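Local coordinates for protein fuculose-1-phosphate aldolase (PDB 2FK5) that belongs to the class II aldolase and adducin family, its chain folded around a central mixed beta sheet flanked by helices, at residues H88-V93 with R149-F154. Numbering follows the deposited sequence.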
loop_
_atom_site.group_PDB
_atom_site.type_symbol
_atom_site.label_atom_id
_atom_site.label_comp_id
_atom_site.label_asym_id
_atom_site.label_seq_id
_atom_site.Cartn_x
_atom_site.Cartn_y
_atom_site.Cartn_z
ATOM N N HIS A 88 -13.098 -17.889 3.236
ATOM C CA HIS A 88 -12.375 -19.011 2.667
ATOM C C HIS A 88 -11.120 -18.385 2.055
ATOM O O HIS A 88 -11.207 -17.496 1.208
ATOM C CB HIS A 88 -13.189 -19.716 1.577
ATOM C CG HIS A 88 -12.471 -20.871 0.948
ATOM N ND1 HIS A 88 -12.509 -21.124 -0.405
ATOM C CD2 HIS A 88 -11.673 -21.824 1.485
ATOM C CE1 HIS A 88 -11.762 -22.179 -0.676
ATOM N NE2 HIS A 88 -11.243 -22.622 0.452
ATOM N N ALA A 89 -9.955 -18.833 2.505
ATOM C CA ALA A 89 -8.705 -18.294 1.999
ATOM C C ALA A 89 -7.721 -19.423 1.753
ATOM O O ALA A 89 -8.040 -20.597 1.963
ATOM C CB ALA A 89 -8.133 -17.295 2.992
ATOM N N HIS A 90 -6.524 -19.063 1.309
ATOM C CA HIS A 90 -5.508 -20.059 1.018
ATOM C C HIS A 90 -4.186 -19.781 1.711
ATOM O O HIS A 90 -3.177 -19.483 1.068
ATOM C CB HIS A 90 -5.313 -20.166 -0.493
ATOM C CG HIS A 90 -6.543 -20.612 -1.212
ATOM N ND1 HIS A 90 -7.642 -19.799 -1.378
ATOM C CD2 HIS A 90 -6.883 -21.813 -1.737
ATOM C CE1 HIS A 90 -8.607 -20.478 -1.970
ATOM N NE2 HIS A 90 -8.173 -21.704 -2.197
ATOM N N PRO A 91 -4.176 -19.885 3.044
ATOM C CA PRO A 91 -2.961 -19.648 3.827
ATOM C C PRO A 91 -1.939 -20.700 3.390
ATOM O O PRO A 91 -2.112 -21.891 3.649
ATOM C CB PRO A 91 -3.444 -19.824 5.259
ATOM C CG PRO A 91 -4.547 -20.852 5.129
ATOM C CD PRO A 91 -5.274 -20.408 3.885
ATOM N N ARG A 92 -0.880 -20.249 2.726
ATOM C CA ARG A 92 0.128 -21.154 2.171
ATOM C C ARG A 92 0.807 -22.118 3.129
ATOM O O ARG A 92 0.887 -23.317 2.842
ATOM C CB ARG A 92 1.188 -20.343 1.418
ATOM C CG ARG A 92 0.575 -19.401 0.401
ATOM N NE ARG A 92 0.934 -17.458 -1.036
ATOM C CZ ARG A 92 1.559 -16.586 -1.819
ATOM N NH1 ARG A 92 2.875 -16.642 -1.966
ATOM N NH2 ARG A 92 0.867 -15.651 -2.454
ATOM N N VAL A 93 1.309 -21.623 4.255
ATOM C CA VAL A 93 1.967 -22.535 5.178
ATOM C C VAL A 93 0.963 -23.516 5.794
ATOM O O VAL A 93 1.264 -24.693 5.931
ATOM C CB VAL A 93 2.714 -21.799 6.303
ATOM C CG1 VAL A 93 3.350 -22.826 7.241
ATOM C CG2 VAL A 93 3.813 -20.903 5.705
ATOM N N ARG A 149 -7.590 -30.259 3.168
ATOM C CA ARG A 149 -6.290 -30.701 2.688
ATOM C C ARG A 149 -5.994 -30.317 1.253
ATOM O O ARG A 149 -6.747 -30.634 0.336
ATOM C CB ARG A 149 -6.132 -32.213 2.869
ATOM C CG ARG A 149 -4.791 -32.744 2.368
ATOM C CD ARG A 149 -4.503 -34.116 2.936
ATOM N NE ARG A 149 -4.330 -34.058 4.384
ATOM C CZ ARG A 149 -4.405 -35.110 5.192
ATOM N NH1 ARG A 149 -4.656 -36.312 4.686
ATOM N N GLY A 150 -4.892 -29.598 1.076
ATOM C CA GLY A 150 -4.469 -29.191 -0.248
ATOM C C GLY A 150 -5.287 -28.120 -0.929
ATOM O O GLY A 150 -5.015 -27.781 -2.081
ATOM N N HIS A 151 -6.301 -27.590 -0.255
ATOM C CA HIS A 151 -7.086 -26.543 -0.888
ATOM C C HIS A 151 -6.937 -25.219 -0.151
ATOM O O HIS A 151 -6.290 -24.294 -0.648
ATOM C CB HIS A 151 -8.559 -26.947 -0.991
ATOM C CG HIS A 151 -9.384 -25.994 -1.802
ATOM N ND1 HIS A 151 -8.921 -25.420 -2.968
ATOM C CD2 HIS A 151 -10.640 -25.520 -1.623
ATOM C CE1 HIS A 151 -9.857 -24.634 -3.471
ATOM N NE2 HIS A 151 -10.910 -24.677 -2.674
ATOM N N GLY A 152 -7.498 -25.132 1.044
ATOM C CA GLY A 152 -7.397 -23.897 1.792
ATOM C C GLY A 152 -8.020 -24.076 3.155
ATOM O O GLY A 152 -7.954 -25.160 3.723
ATOM N N ALA A 153 -8.635 -23.019 3.672
ATOM C CA ALA A 153 -9.246 -23.073 4.985
ATOM C C ALA A 153 -10.498 -22.211 5.045
ATOM O O ALA A 153 -10.683 -21.308 4.226
ATOM C CB ALA A 153 -8.246 -22.592 6.033
ATOM N N PHE A 154 -11.338 -22.492 6.039
ATOM C CA PHE A 154 -12.571 -21.750 6.275
ATOM C C PHE A 154 -12.551 -21.303 7.731
ATOM O O PHE A 154 -12.130 -22.060 8.602
ATOM C CB PHE A 154 -13.803 -22.642 6.049
ATOM C CG PHE A 154 -14.009 -23.047 4.616
ATOM C CD1 PHE A 154 -13.309 -24.115 4.074
ATOM C CD2 PHE A 154 -14.875 -22.331 3.800
ATOM C CE1 PHE A 154 -13.472 -24.462 2.738
ATOM C CE2 PHE A 154 -15.041 -22.675 2.465
ATOM C CZ PHE A 154 -14.338 -23.739 1.936
#
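The imidazole of His-88 lies flat against the phenyl ring of Phe-154 in an offset stack, with centroids 4.0 Å apart and planes only 8° from parallel. The overlap is partial: the CD2 side of the imidazole sits over the CZ end of the phenyl ring, His-88 CD2 lying 3.3 Å from Phe-154 CZ. With CG anti to the backbone N (chi1 179°), the His-88 ring leans over the neighbouring strand, where His-151 NE2 meets its edge, 3.3 Å from His-88 CE1. His-151 is in turn approached over one face by the edge of His-90, an edge-to-face pair with planes at 83° and NE2 of His-90 3.6 Å from CE1 of His-151. Three histidines and a phenylalanine thus form a continuous aromatic cluster, and His-151 NE2 is held by a hydrogen bond to Glu-70 OE2.

Beneath the rings the backbones pair antiparallel. Ala-89 and Ala-153 form a hydrogen-bonded pair, Ala-89 N to Ala-153 O at 3.1 Å and Ala-153 N to Ala-89 O at 3.0 Å, while His-88 and Phe-154 make the adjoining non-hydrogen-bonded pair that sets their rings on the same face. A classic beta bulge, in which His-151 and Gly-152 both face Leu-148, interrupts the regular pairing with strand 145-148.

The two alanines point to the opposite face of the sheet, where they pack on Met-173 and Leu-176 of helix 162-191. Pro-91, the N-cap residue of helix 92-98, adds its CG at 4.2 Å from Ala-153 CB. On the face of His-88 and Phe-154, Phe-154 reaches helix 130-142; at the other end of the cluster, Leu-109 and Glu-110 of a second subunit pack on His-151 and His-90, respectively, so this central strand pair, 85-89 with 152-157, runs between helices and ends beside a subunit interface.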